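Local coordinates for protein geranyltranstransferase (IspA) (Helicobacter pylori, PDB 3Q1O) that probably acts as a magnesium-dependent prenyltransferase of isoprenoid biosynthesis, a member of the FPP/GGPP synthase family that binds dimethylallyl diphosphate, at residues 20-25 against 59-64. Residues are numbered along the deposited sequence; the frame is centred on the assembly and turned at random.
Sequences NECERF and RPKLFL. With DMA (dimethylallyl diphosphate), chain F; SO4 (sulfate ion), chain I.
Cys-22 and Lys-61 bring the two helices nearest, with 6.4 Å between their CA atoms. The short axes of 20-25 and 59-64 approach to 10.3 Å, and an angle of 134° between their N-to-C directions makes the pairing steeply inclined yet closer to antiparallel than parallel. No hydrogen bond links the segments; the join is van der Waals packing, mostly of side chains. Leu-64, Cys-22 and Phe-25 carry most of it. With CG of Phe-25 anti to the backbone N (chi1 163°), its ring comes up against the pyrrolidine of Pro-60 at a slant, CE2 lying 3.6 Å from Pro-60 CB. A single methyl, CD1 of Leu-64, fills the next position, 4.0 Å from Phe-25 CB and 4.2 Å from Cys-22 CA. Cys-22 SG rests 3.8 Å from Lys-61 CG. Lys-61 therefore contributes aliphatic chain to the contact, while its extended course carries NZ to the carbonyl of Lys-56. Glu-21 turns its carboxylate elsewhere, to Tyr-76, Gln-80 and a salt bridge with Arg-24, whose NE donates to a sulfate, probably from the crystallisation liquor. Arg-59 points elsewhere and makes no contact with 20-25; its NH2 donates to O1A of dimethylallyl diphosphate at 2.8 Å, a nearly straight bond (168°) in the guanidinium plane. Helix 13-30 thus packs by apolar contact against helix 58-70 in a buried contact of this mainly helical prenyl synthase fold, and Pro-60, next in sequence to the diphosphate-binding Arg-59, belongs to that apolar seam while polar groups find partners beyond it.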
ATOM      1  N   ASN A  20     -27.513  -7.196 -11.708  1.00 50.26           N
ATOM      2  CA  ASN A  20     -27.220  -8.555 -11.274  1.00 52.10           C
ATOM      3  C   ASN A  20     -25.736  -8.769 -10.943  1.00 49.40           C
ATOM      4  O   ASN A  20     -25.402  -9.412  -9.945  1.00 48.27           O
ATOM      5  CB  ASN A  20     -27.697  -9.554 -12.337  1.00 55.85           C
ATOM      6  CG  ASN A  20     -27.657 -10.990 -11.851  1.00 68.78           C
ATOM      7  OD1 ASN A  20     -27.052 -11.854 -12.492  1.00 81.49           O
ATOM      8  ND2 ASN A  20     -28.293 -11.254 -10.709  1.00 67.11           N
ATOM      9  N   GLU A  21     -24.858  -8.206 -11.770  1.00 47.13           N
ATOM     10  CA  GLU A  21     -23.416  -8.273 -11.530  1.00 45.55           C
ATOM     11  C   GLU A  21     -22.982  -7.567 -10.247  1.00 47.25           C
ATOM     12  O   GLU A  21     -22.111  -8.068  -9.534  1.00 48.30           O
ATOM     13  CB  GLU A  21     -22.633  -7.739 -12.728  1.00 46.40           C
ATOM     14  CG  GLU A  21     -22.690  -8.632 -13.964  1.00 47.83           C
ATOM     15  CD  GLU A  21     -22.366 -10.097 -13.674  1.00 55.69           C
ATOM     16  OE1 GLU A  21     -21.344 -10.381 -13.008  1.00 62.19           O
ATOM     17  OE2 GLU A  21     -23.133 -10.971 -14.131  1.00 51.48           O
ATOM     18  N   CYS A  22     -23.609  -6.428  -9.948  1.00 44.45           N
ATOM     19  CA  CYS A  22     -23.381  -5.717  -8.687  1.00 43.86           C
ATOM     20  C   CYS A  22     -23.760  -6.550  -7.464  1.00 44.78           C
ATOM     21  O   CYS A  22     -23.077  -6.499  -6.438  1.00 47.78           O
ATOM     22  CB  CYS A  22     -24.144  -4.395  -8.663  1.00 42.32           C
ATOM     23  SG  CYS A  22     -23.529  -3.194  -9.830  1.00 46.83           S
ATOM     24  N   GLU A  23     -24.848  -7.309  -7.583  1.00 48.55           N
ATOM     25  CA  GLU A  23     -25.282  -8.235  -6.535  1.00 50.96           C
ATOM     26  C   GLU A  23     -24.323  -9.410  -6.405  1.00 45.97           C
ATOM     27  O   GLU A  23     -23.990  -9.824  -5.294  1.00 44.29           O
ATOM     28  CB  GLU A  23     -26.685  -8.761  -6.835  1.00 54.55           C
ATOM     29  CG  GLU A  23     -27.818  -7.848  -6.391  1.00 68.60           C
ATOM     30  CD  GLU A  23     -29.196  -8.405  -6.744  1.00 82.86           C
ATOM     31  OE1 GLU A  23     -29.368  -9.647  -6.773  1.00 75.07           O
ATOM     32  OE2 GLU A  23     -30.111  -7.591  -6.993  1.00 91.20           O
ATOM     33  N   ARG A  24     -23.891  -9.935  -7.551  1.00 44.55           N
ATOM     34  CA  ARG A  24     -22.943 -11.044  -7.612  1.00 45.38           C
ATOM     35  C   ARG A  24     -21.579 -10.662  -7.037  1.00 48.88           C
ATOM     36  O   ARG A  24     -20.953 -11.474  -6.348  1.00 53.02           O
ATOM     37  CB  ARG A  24     -22.793 -11.556  -9.044  1.00 42.88           C
ATOM     38  CG  ARG A  24     -23.972 -12.376  -9.538  1.00 46.17           C
ATOM     39  CD  ARG A  24     -23.768 -12.770 -10.990  1.00 72.80           C
ATOM     40  NE  ARG A  24     -24.786 -13.707 -11.467  1.00 84.45           N
ATOM     41  CZ  ARG A  24     -24.756 -14.318 -12.649  1.00 91.34           C
ATOM     42  NH1 ARG A  24     -23.755 -14.106 -13.496  1.00 91.96           N
ATOM     43  NH2 ARG A  24     -25.733 -15.151 -12.987  1.00 94.27           N
ATOM     44  N   PHE A  25     -21.134  -9.429  -7.300  1.00 44.94           N
ATOM     45  CA  PHE A  25     -19.894  -8.924  -6.710  1.00 43.38           C
ATOM     46  C   PHE A  25     -19.987  -8.850  -5.183  1.00 44.55           C
ATOM     47  O   PHE A  25     -19.009  -9.149  -4.480  1.00 44.14           O
ATOM     48  CB  PHE A  25     -19.477  -7.556  -7.283  1.00 41.08           C
ATOM     49  CG  PHE A  25     -18.463  -6.843  -6.425  1.00 43.69           C
ATOM     50  CD1 PHE A  25     -17.128  -7.242  -6.429  1.00 39.77           C
ATOM     51  CD2 PHE A  25     -18.854  -5.821  -5.559  1.00 32.43           C
ATOM     52  CE1 PHE A  25     -16.198  -6.618  -5.607  1.00 42.37           C
ATOM     53  CE2 PHE A  25     -17.930  -5.194  -4.737  1.00 38.24           C
ATOM     54  CZ  PHE A  25     -16.597  -5.591  -4.763  1.00 41.54           C
ATOM     55  N   ARG A  59     -17.726   2.678  -5.599  1.00 34.85           N
ATOM     56  CA  ARG A  59     -16.574   2.591  -6.488  1.00 37.29           C
ATOM     57  C   ARG A  59     -16.524   1.283  -7.315  1.00 36.15           C
ATOM     58  O   ARG A  59     -16.301   1.349  -8.526  1.00 35.39           O
ATOM     59  CB  ARG A  59     -15.282   2.894  -5.722  1.00 35.68           C
ATOM     60  CG  ARG A  59     -15.219   4.330  -5.240  1.00 38.17           C
ATOM     61  CD  ARG A  59     -14.483   4.462  -3.936  1.00 31.08           C
ATOM     62  NE  ARG A  59     -14.662   5.786  -3.340  1.00 31.85           N
ATOM     63  CZ  ARG A  59     -15.633   6.103  -2.488  1.00 34.17           C
ATOM     64  NH1 ARG A  59     -15.714   7.334  -1.995  1.00 33.01           N
ATOM     65  NH2 ARG A  59     -16.529   5.196  -2.128  1.00 35.89           N
ATOM     66  N   PRO A  60     -16.754   0.105  -6.685  1.00 33.82           N
ATOM     67  CA  PRO A  60     -16.914  -1.078  -7.540  1.00 35.84           C
ATOM     68  C   PRO A  60     -18.082  -0.987  -8.524  1.00 35.24           C
ATOM     69  O   PRO A  60     -17.953  -1.444  -9.660  1.00 40.28           O
ATOM     70  CB  PRO A  60     -17.160  -2.202  -6.533  1.00 35.28           C
ATOM     71  CG  PRO A  60     -16.396  -1.779  -5.333  1.00 33.84           C
ATOM     72  CD  PRO A  60     -16.557  -0.286  -5.272  1.00 34.22           C
ATOM     73  N   LYS A  61     -19.197  -0.396  -8.098  1.00 35.71           N
ATOM     74  CA  LYS A  61     -20.324  -0.127  -8.995  1.00 35.15           C
ATOM     75  C   LYS A  61     -19.955   0.781 -10.178  1.00 39.05           C
ATOM     76  O   LYS A  61     -20.420   0.553 -11.296  1.00 37.63           O
ATOM     77  CB  LYS A  61     -21.501   0.449  -8.224  1.00 36.15           C
ATOM     78  CG  LYS A  61     -22.240  -0.591  -7.413  1.00 33.24           C
ATOM     79  CD  LYS A  61     -23.172   0.049  -6.421  1.00 44.16           C
ATOM     80  CE  LYS A  61     -23.971  -1.022  -5.704  1.00 47.58           C
ATOM     81  NZ  LYS A  61     -24.648  -0.482  -4.509  1.00 45.30           N
ATOM     82  N   LEU A  62     -19.105   1.781  -9.930  1.00 36.91           N
ATOM     83  CA  LEU A  62     -18.565   2.625 -10.996  1.00 37.01           C
ATOM     84  C   LEU A  62     -17.724   1.821 -11.977  1.00 37.31           C
ATOM     85  O   LEU A  62     -17.888   1.946 -13.190  1.00 38.40           O
ATOM     86  CB  LEU A  62     -17.723   3.763 -10.415  1.00 36.53           C
ATOM     87  CG  LEU A  62     -18.484   4.935  -9.799  1.00 40.30           C
ATOM     88  CD1 LEU A  62     -17.525   5.858  -9.069  1.00 30.91           C
ATOM     89  CD2 LEU A  62     -19.255   5.683 -10.861  1.00 29.55           C
ATOM     90  N   PHE A  63     -16.835   0.997 -11.426  1.00 37.74           N
ATOM     91  CA  PHE A  63     -15.982   0.097 -12.185  1.00 37.38           C
ATOM     92  C   PHE A  63     -16.814  -0.848 -13.056  1.00 40.48           C
ATOM     93  O   PHE A  63     -16.552  -0.995 -14.260  1.00 40.07           O
ATOM     94  CB  PHE A  63     -15.077  -0.693 -11.219  1.00 40.39           C
ATOM     95  CG  PHE A  63     -14.275  -1.783 -11.879  1.00 30.12           C
ATOM     96  CD1 PHE A  63     -14.640  -3.115 -11.737  1.00 35.50           C
ATOM     97  CD2 PHE A  63     -13.151  -1.475 -12.633  1.00 34.51           C
ATOM     98  CE1 PHE A  63     -13.910  -4.123 -12.343  1.00 34.69           C
ATOM     99  CE2 PHE A  63     -12.412  -2.481 -13.251  1.00 38.87           C
ATOM    100  CZ  PHE A  63     -12.797  -3.806 -13.107  1.00 40.14           C
ATOM    101  N   LEU A  64     -17.820  -1.464 -12.442  1.00 38.30           N
ATOM    102  CA  LEU A  64     -18.677  -2.422 -13.138  1.00 39.00           C
ATOM    103  C   LEU A  64     -19.589  -1.786 -14.178  1.00 41.74           C
ATOM    104  O   LEU A  64     -19.855  -2.399 -15.208  1.00 43.49           O
ATOM    105  CB  LEU A  64     -19.486  -3.253 -12.146  1.00 37.84           C
ATOM    106  CG  LEU A  64     -18.683  -4.287 -11.349  1.00 38.15           C
ATOM    107  CD1 LEU A  64     -19.568  -4.928 -10.318  1.00 31.06           C
ATOM    108  CD2 LEU A  64     -18.045  -5.358 -12.256  1.00 40.59           C
TER
HETATM  109  C1  DMA F 500     -16.891   7.629   2.506  1.00 43.97           C
HETATM  110  O1  DMA F 500     -17.268   6.895   1.338  1.00 46.13           O
HETATM  111  C2  DMA F 500     -15.642   8.293   1.984  1.00 53.43           C
HETATM  112  C3  DMA F 500     -15.662   9.493   1.384  1.00 60.34           C
HETATM  113  C4  DMA F 500     -16.924  10.302   1.250  1.00 52.44           C
HETATM  114  C5  DMA F 500     -14.368  10.047   0.856  1.00 53.32           C
HETATM  115  PA  DMA F 500     -18.700   6.243   1.058  1.00 50.91           P
HETATM  116  O1A DMA F 500     -18.603   5.505  -0.256  1.00 37.10           O
HETATM  117  O2A DMA F 500     -19.757   7.307   1.258  1.00 55.13           O
HETATM  118  O3A DMA F 500     -18.805   5.180   2.269  1.00 56.93           O
HETATM  119  PB  DMA F 500     -19.005   3.596   2.049  1.00 47.44           P
HETATM  120  O1B DMA F 500     -19.135   3.110   3.473  1.00 51.59           O
HETATM  121  O2B DMA F 500     -20.243   3.447   1.188  1.00 43.14           O
HETATM  122  O3B DMA F 500     -17.750   3.149   1.349  1.00 49.73           O
HETATM  123  S   SO4 I 303     -27.110 -15.816  -9.754  1.00135.54           S
HETATM  124  O1  SO4 I 303     -27.010 -16.709 -10.906  1.00135.53           O
HETATM  125  O2  SO4 I 303     -28.201 -16.248  -8.884  1.00136.42           O
HETATM  126  O3  SO4 I 303     -27.377 -14.458 -10.218  1.00137.14           O
HETATM  127  O4  SO4 I 303     -25.854 -15.848  -9.010  1.00136.72           O